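Local coordinates for protein lactate racemase (Thermoanaerobacterium thermosaccharolyticum, PDB 2YJG) that interconverts the D- and L-isomers of lactate as a homodimer, using in its active form a nickel-pincer nucleotide cofactor that this apoprotein lacks, at residues A[44-49]-A[248-253]; A[165-170]-A[234-239]; A[37-42]-A[244-249]. All blocks are in the same frame, centred on the assembly; numbering follows the deposited sequence.

Contact 1: A[44-49]-A[248-253]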
# COMPACT_ATOMS: atom_id res chain seq x y z
N LYS A 44 21.29 -6.02 13.61
CA LYS A 44 21.09 -6.87 14.78
C LYS A 44 22.15 -6.64 15.86
O LYS A 44 21.85 -6.60 17.05
CB LYS A 44 21.08 -8.34 14.40
CG LYS A 44 19.85 -8.85 13.67
CD LYS A 44 18.79 -9.31 14.68
CE LYS A 44 19.25 -10.44 15.64
NZ LYS A 44 18.89 -10.31 17.16
N ARG A 45 23.41 -6.50 15.45
CA ARG A 45 24.48 -6.20 16.40
C ARG A 45 24.13 -4.97 17.23
O ARG A 45 24.27 -4.98 18.45
CB ARG A 45 25.83 -6.00 15.68
CG ARG A 45 27.05 -5.72 16.58
CD ARG A 45 28.34 -5.42 15.80
NE ARG A 45 28.23 -4.20 15.00
CZ ARG A 45 29.20 -3.65 14.26
NH1 ARG A 45 30.42 -4.17 14.22
NH2 ARG A 45 28.93 -2.53 13.57
N ALA A 46 23.70 -3.90 16.56
CA ALA A 46 23.27 -2.68 17.26
C ALA A 46 22.17 -2.98 18.24
O ALA A 46 22.22 -2.55 19.38
CB ALA A 46 22.76 -1.62 16.26
N LEU A 47 21.12 -3.63 17.76
CA LEU A 47 19.98 -3.94 18.60
C LEU A 47 20.40 -4.84 19.79
O LEU A 47 19.90 -4.67 20.91
CB LEU A 47 18.87 -4.61 17.79
CG LEU A 47 18.18 -3.70 16.74
CD1 LEU A 47 17.24 -4.58 15.86
CD2 LEU A 47 17.45 -2.51 17.38
N GLU A 48 21.32 -5.77 19.53
CA GLU A 48 21.75 -6.68 20.59
C GLU A 48 22.72 -6.00 21.62
O GLU A 48 22.99 -6.56 22.69
CB GLU A 48 22.39 -7.91 19.97
CG GLU A 48 21.44 -8.93 19.20
CD GLU A 48 22.21 -9.89 18.29
OE1 GLU A 48 23.44 -10.08 18.44
OE2 GLU A 48 21.60 -10.48 17.38
N ASN A 49 23.17 -4.77 21.33
CA ASN A 49 24.20 -4.08 22.11
C ASN A 49 23.77 -2.61 22.24
O ASN A 49 24.47 -1.68 21.71
CB ASN A 49 25.55 -4.22 21.40
CG ASN A 49 26.04 -5.68 21.37
OD1 ASN A 49 26.59 -6.16 22.37
ND2 ASN A 49 25.86 -6.38 20.24
N VAL A 248 26.32 0.60 6.59
CA VAL A 248 27.73 0.32 6.96
C VAL A 248 28.02 0.32 8.46
O VAL A 248 29.05 -0.20 8.93
CB VAL A 248 28.71 1.24 6.20
CG1 VAL A 248 28.60 1.01 4.72
CG2 VAL A 248 28.45 2.71 6.54
N ASN A 249 27.11 0.88 9.24
CA ASN A 249 27.14 0.83 10.68
C ASN A 249 25.72 1.16 11.19
O ASN A 249 24.87 1.67 10.46
CB ASN A 249 28.16 1.83 11.26
CG ASN A 249 28.82 1.37 12.58
OD1 ASN A 249 28.33 0.51 13.34
ND2 ASN A 249 29.94 1.99 12.88
N ALA A 250 25.54 0.94 12.47
CA ALA A 250 24.28 1.10 13.16
C ALA A 250 24.47 1.24 14.65
O ALA A 250 25.39 0.60 15.25
CB ALA A 250 23.35 -0.08 12.83
N PHE A 251 23.62 2.09 15.24
CA PHE A 251 23.68 2.49 16.63
C PHE A 251 22.26 2.48 17.18
O PHE A 251 21.37 3.08 16.59
CB PHE A 251 24.30 3.90 16.75
CG PHE A 251 25.62 4.00 16.10
CD1 PHE A 251 25.71 4.20 14.74
CD2 PHE A 251 26.82 3.80 16.85
CE1 PHE A 251 26.95 4.24 14.09
CE2 PHE A 251 28.04 3.85 16.20
CZ PHE A 251 28.10 4.07 14.81
N ALA A 252 22.07 1.87 18.35
CA ALA A 252 20.78 1.67 18.94
C ALA A 252 20.84 1.92 20.44
O ALA A 252 21.88 1.64 21.08
CB ALA A 252 20.30 0.23 18.65
N GLY A 253 19.72 2.41 20.98
CA GLY A 253 19.52 2.60 22.41
C GLY A 253 19.02 3.96 22.76
O GLY A 253 18.08 4.46 22.12
O HOH W 1 26.39 -2.40 14.54
O HOH W 2 24.12 -0.11 19.26
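The methyl of Ala46 is the bump at the centre of this contact: it drops between the methyls of Ala250 and Ala252, which lie two residues apart on the strand and so point to the same side. Its CB lies 3.8 Å from Ala250 CB and 3.9 Å from Ala252 CB. Ala252 CB answers by nestling against the helix backbone, 3.5 Å from Ala46 O, and Leu47 closes that side with CD2, which also leans on Phe235. Alanine suits all three places, its small methyl matching the close approach of 6.7 Å between the axes of helix 44-48 and strand 248-253, which run nearly along each other at 24°. This is helix-on-sheet packing at the outermost strand of the mixed sheet, where strand 247-253 pairs antiparallel with 233-241 and presents to the helix the face bearing Ala250 and Ala252. Two waters attach to backbone atoms of the strand beside the methyl contacts. Water 1 accepts from Arg45 NE at 2.6 Å and donates to Ala250 O; water 2 accepts from Ala252 N at 3.0 Å. The long, flexible Arg45 suits its exposed position: its chain bends at chi3 (63°), and NH2 comes 3.1 Å from Asn249 OD1, an oxygen that accepts from Ala250 N. At the end of the helix Asn49 folds back, its ND2 donating to Arg45 O at 2.8 Å.

Contact 2: A[165-170]-A[234-239]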
# COMPACT_ATOMS: atom_id res chain seq x y z
N LEU A 165 7.53 4.82 22.92
CA LEU A 165 7.85 5.50 21.70
C LEU A 165 9.28 5.23 21.29
O LEU A 165 10.22 5.45 22.07
CB LEU A 165 7.64 7.00 21.88
CG LEU A 165 7.81 7.88 20.62
CD1 LEU A 165 6.81 7.47 19.44
CD2 LEU A 165 7.69 9.35 20.95
N VAL A 166 9.42 4.79 20.04
CA VAL A 166 10.68 4.40 19.44
C VAL A 166 10.87 5.21 18.14
O VAL A 166 9.89 5.61 17.50
CB VAL A 166 10.64 2.86 19.12
CG1 VAL A 166 11.80 2.44 18.32
CG2 VAL A 166 10.64 2.09 20.39
N ALA A 167 12.11 5.34 17.68
CA ALA A 167 12.35 5.93 16.32
C ALA A 167 13.50 5.27 15.62
O ALA A 167 14.46 4.81 16.28
CB ALA A 167 12.66 7.40 16.43
N GLU A 168 13.43 5.26 14.29
CA GLU A 168 14.54 4.89 13.49
C GLU A 168 14.93 6.07 12.62
O GLU A 168 14.19 7.05 12.46
CB GLU A 168 14.27 3.65 12.67
CG GLU A 168 13.21 3.78 11.59
CD GLU A 168 13.37 2.76 10.46
OE1 GLU A 168 14.23 1.86 10.58
OE2 GLU A 168 12.64 2.87 9.43
N GLY A 169 16.13 5.99 12.07
CA GLY A 169 16.64 7.12 11.28
C GLY A 169 18.02 6.81 10.73
O GLY A 169 18.50 5.68 10.83
N PHE A 170 18.69 7.83 10.19
CA PHE A 170 20.09 7.69 9.75
C PHE A 170 20.88 8.95 10.13
O PHE A 170 20.27 10.05 10.43
CB PHE A 170 20.17 7.43 8.24
CG PHE A 170 20.01 8.62 7.42
CD1 PHE A 170 18.90 9.41 7.52
CD2 PHE A 170 20.99 8.98 6.55
CE1 PHE A 170 18.81 10.56 6.79
CE2 PHE A 170 20.87 10.10 5.80
CZ PHE A 170 19.79 10.88 5.93
N ALA A 234 12.18 6.73 23.83
CA ALA A 234 12.80 5.77 24.74
C ALA A 234 13.89 4.91 24.11
O ALA A 234 14.77 4.35 24.79
CB ALA A 234 11.69 4.86 25.30
N PHE A 235 13.87 4.79 22.80
CA PHE A 235 14.82 3.95 22.07
C PHE A 235 14.88 4.43 20.61
O PHE A 235 13.82 4.75 20.02
CB PHE A 235 14.36 2.49 22.12
CG PHE A 235 15.36 1.49 21.64
CD1 PHE A 235 15.43 1.13 20.30
CD2 PHE A 235 16.19 0.85 22.54
CE1 PHE A 235 16.34 0.19 19.89
CE2 PHE A 235 17.06 -0.07 22.13
CZ PHE A 235 17.12 -0.43 20.82
N ILE A 236 16.10 4.46 20.07
CA ILE A 236 16.33 4.69 18.64
C ILE A 236 17.20 3.58 17.98
O ILE A 236 17.95 2.84 18.68
CB ILE A 236 16.94 6.08 18.38
CG1 ILE A 236 18.42 6.11 18.78
CG2 ILE A 236 16.07 7.20 19.08
CD1 ILE A 236 19.16 7.42 18.28
N LEU A 237 17.05 3.43 16.66
CA LEU A 237 17.98 2.63 15.84
C LEU A 237 18.32 3.63 14.77
O LEU A 237 17.43 4.09 14.05
CB LEU A 237 17.33 1.38 15.25
CG LEU A 237 18.11 0.76 14.09
CD1 LEU A 237 19.44 0.21 14.60
CD2 LEU A 237 17.36 -0.27 13.28
N ASN A 238 19.58 4.04 14.71
CA ASN A 238 20.02 4.92 13.60
C ASN A 238 21.15 4.25 12.81
O ASN A 238 22.09 3.75 13.41
CB ASN A 238 20.54 6.25 14.13
CG ASN A 238 19.46 7.25 14.46
OD1 ASN A 238 18.25 6.97 14.46
ND2 ASN A 238 19.91 8.43 14.79
N VAL A 239 21.06 4.25 11.49
CA VAL A 239 22.05 3.68 10.63
C VAL A 239 22.94 4.77 10.03
O VAL A 239 22.63 5.97 10.04
CB VAL A 239 21.45 2.80 9.52
CG1 VAL A 239 20.83 1.50 10.09
CG2 VAL A 239 20.45 3.56 8.64
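Val166 and Phe235 stand side by side because each sends a branch the same way from its strand: Val166 holds CG1 opposite its backbone N (chi1 171°) and Phe235 does likewise with CG (chi1 -169°). Val166 CG2 then rests 4.1 Å from Phe235 CB, while CG1 lies at the edge of the ring, near its plane. Phe170 turns differently. Its CG sits between the backbone N and carbonyl carbon (chi1 79°), which swings the ring off toward Arg75, a probable cofactor-binding residue, and leaves CB to pack on Val239 CG2 at 3.9 Å. Between these ends the parallel strands are laced by backbone bonds: Ala167 N donates to Phe235 O at 3.0 Å, Leu237 N to Ala167 O at 3.0 Å, and Val239 N to Gly169 O at 3.0 Å, while the bond from Gly169 N to Leu237 O is weak. Beside them Phe235 N is buried without a partner. Gly169, without a side chain, sits beside Asn238 in the register. Glu168 is a buried acid, but its carboxylate is gripped by the hydroxyls of Thr70, Ser79 and Thr82. The remaining residues are mostly small or branched and apolar, as befits central strands of an alpha/beta sheet. Strand 66-71 continues that sheet beyond 164-170, strand 247-253 flanks 233-241 antiparallel, and helix 79-91 packs over the face bearing Glu168 and Leu237.

Contact 3: A[37-42]-A[244-249]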
# COMPACT_ATOMS: atom_id res chain seq x y z
N MET A 37 30.27 -8.14 7.08
CA MET A 37 28.94 -8.30 7.70
C MET A 37 27.82 -7.87 6.76
O MET A 37 27.95 -6.87 6.06
CB MET A 37 28.82 -7.48 8.99
CG MET A 37 29.08 -8.26 10.27
SD MET A 37 28.48 -7.38 11.74
CE MET A 37 28.36 -8.75 12.89
N SER A 38 26.73 -8.62 6.74
CA SER A 38 25.56 -8.21 6.00
C SER A 38 24.99 -6.95 6.67
O SER A 38 25.24 -6.69 7.86
CB SER A 38 24.50 -9.30 5.99
OG SER A 38 24.09 -9.58 7.31
N GLU A 39 24.17 -6.23 5.91
CA GLU A 39 23.42 -5.08 6.45
C GLU A 39 22.57 -5.53 7.63
O GLU A 39 22.48 -4.88 8.67
CB GLU A 39 22.55 -4.45 5.38
CG GLU A 39 23.34 -3.88 4.17
CD GLU A 39 22.46 -3.17 3.14
OE1 GLU A 39 22.03 -2.04 3.39
OE2 GLU A 39 22.12 -3.77 2.10
N GLU A 40 21.97 -6.71 7.49
CA GLU A 40 21.05 -7.18 8.50
C GLU A 40 21.81 -7.45 9.81
O GLU A 40 21.36 -7.11 10.87
CB GLU A 40 20.27 -8.40 7.93
CG GLU A 40 19.78 -9.44 8.90
CD GLU A 40 19.34 -10.72 8.18
OE1 GLU A 40 18.55 -10.62 7.21
OE2 GLU A 40 19.82 -11.81 8.59
N ASP A 41 22.99 -8.10 9.71
CA ASP A 41 23.80 -8.38 10.85
C ASP A 41 24.34 -7.13 11.51
O ASP A 41 24.57 -7.11 12.70
CB ASP A 41 24.96 -9.34 10.49
CG ASP A 41 24.47 -10.80 10.36
OD1 ASP A 41 23.38 -11.10 10.82
OD2 ASP A 41 25.14 -11.61 9.72
N ILE A 42 24.57 -6.07 10.74
CA ILE A 42 25.05 -4.83 11.37
C ILE A 42 23.95 -4.29 12.25
O ILE A 42 24.18 -3.89 13.38
CB ILE A 42 25.46 -3.80 10.31
CG1 ILE A 42 26.76 -4.23 9.65
CG2 ILE A 42 25.60 -2.45 10.93
CD1 ILE A 42 27.13 -3.37 8.54
N SER A 244 25.64 4.43 -1.90
CA SER A 244 24.67 3.48 -2.46
C SER A 244 23.44 3.24 -1.60
O SER A 244 22.53 2.51 -2.02
CB SER A 244 25.38 2.13 -2.64
OG SER A 244 26.70 2.31 -3.15
N HIS A 245 23.40 3.84 -0.41
CA HIS A 245 22.36 3.59 0.60
C HIS A 245 22.49 2.25 1.29
O HIS A 245 21.58 1.83 1.98
CB HIS A 245 20.91 3.76 0.08
CG HIS A 245 20.59 5.12 -0.46
ND1 HIS A 245 21.40 6.22 -0.27
CD2 HIS A 245 19.52 5.56 -1.18
CE1 HIS A 245 20.85 7.27 -0.86
NE2 HIS A 245 19.71 6.90 -1.41
N LYS A 246 23.65 1.60 1.17
CA LYS A 246 23.98 0.41 1.95
C LYS A 246 24.35 0.75 3.40
O LYS A 246 25.13 1.69 3.66
CB LYS A 246 25.14 -0.35 1.28
CG LYS A 246 25.55 -1.63 1.96
CD LYS A 246 27.09 -1.88 1.88
CE LYS A 246 27.51 -3.05 2.85
NZ LYS A 246 27.89 -2.73 4.29
N ILE A 247 23.77 0.01 4.35
CA ILE A 247 24.09 0.18 5.77
C ILE A 247 25.51 -0.26 5.99
O ILE A 247 25.84 -1.38 5.58
CB ILE A 247 23.14 -0.64 6.70
CG1 ILE A 247 21.72 -0.07 6.58
CG2 ILE A 247 23.62 -0.62 8.16
CD1 ILE A 247 20.61 -0.98 7.21
N VAL A 248 26.32 0.60 6.59
CA VAL A 248 27.73 0.32 6.96
C VAL A 248 28.02 0.32 8.46
O VAL A 248 29.05 -0.20 8.93
CB VAL A 248 28.71 1.24 6.20
CG1 VAL A 248 28.60 1.01 4.72
CG2 VAL A 248 28.45 2.71 6.54
N ASN A 249 27.11 0.88 9.24
CA ASN A 249 27.14 0.83 10.68
C ASN A 249 25.72 1.16 11.19
O ASN A 249 24.87 1.67 10.46
CB ASN A 249 28.16 1.83 11.26
CG ASN A 249 28.82 1.37 12.58
OD1 ASN A 249 28.33 0.51 13.34
ND2 ASN A 249 29.94 1.99 12.88
O HOH W 3 20.21 -0.55 2.20
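Glu39 and Ile247 join the capped first turn of helix 39-48 to the start of an edge strand, just beyond the hairpin loop that leads into it. Glu39 reaches over with its chain extended beyond CG, and OE1 accepts from Ile247 N at 2.9 Å. The bond is almost straight (172°), though the donor comes from above the carboxylate, 37° out of its plane. The same oxygen, Glu39 OE1, accepts a hydrogen bond from water 3 at 2.6 Å, and this water also donates to His245 O, tying the acid to the loop. Lys246 crosses the carboxylate with its aliphatic part, CG lying 3.6 Å from Glu39 CD, while its NZ curls back to donate to Ile247 O at 2.8 Å. With an alanine at Glu39, Ile247 N would probably lose its carboxylate acceptor and water 3 its link to the helix, so that the loop is likely to be less firmly held. One turn on, Ile42 supplies the greasy half of the contact: CG2 meets Ile247 CG2 at 3.9 Å and Asn249 C at 3.6 Å, and CD1 lies against the carbonyls of Ile247 and Val248. Branched isoleucines suit this buried seam, Ile42 using both its branches against the strand. Ser38 is the N-cap, its OG accepting from Asp41 N at 3.0 Å. Beyond Ile247 the strand takes up its antiparallel partner 233-241 with Val248 and Asn249 both facing Val240, a classic beta bulge in the second arm of a beta hairpin.

Overall arrangement
Contacts 1 and 3, with centres about 11 Å apart, are successive grips of one helix, 39-48, on one strand, 247-253, and share Val248 and Asn249; contact 3 holds the beginnings of both elements and contact 1 their ends. Contact 2 is nested within the chain loop that they close, its centre about 10 Å from that of contact 1 and about 16 Å from that of contact 3. Strand 233-241 connects them, pairing with 164-170 on one edge and 247-253 on the other, so that Phe251 O probably accepts from Asn238 N. An early helix is thereby fastened through the sheet's outermost strand to its central strands, near the probable cofactor site.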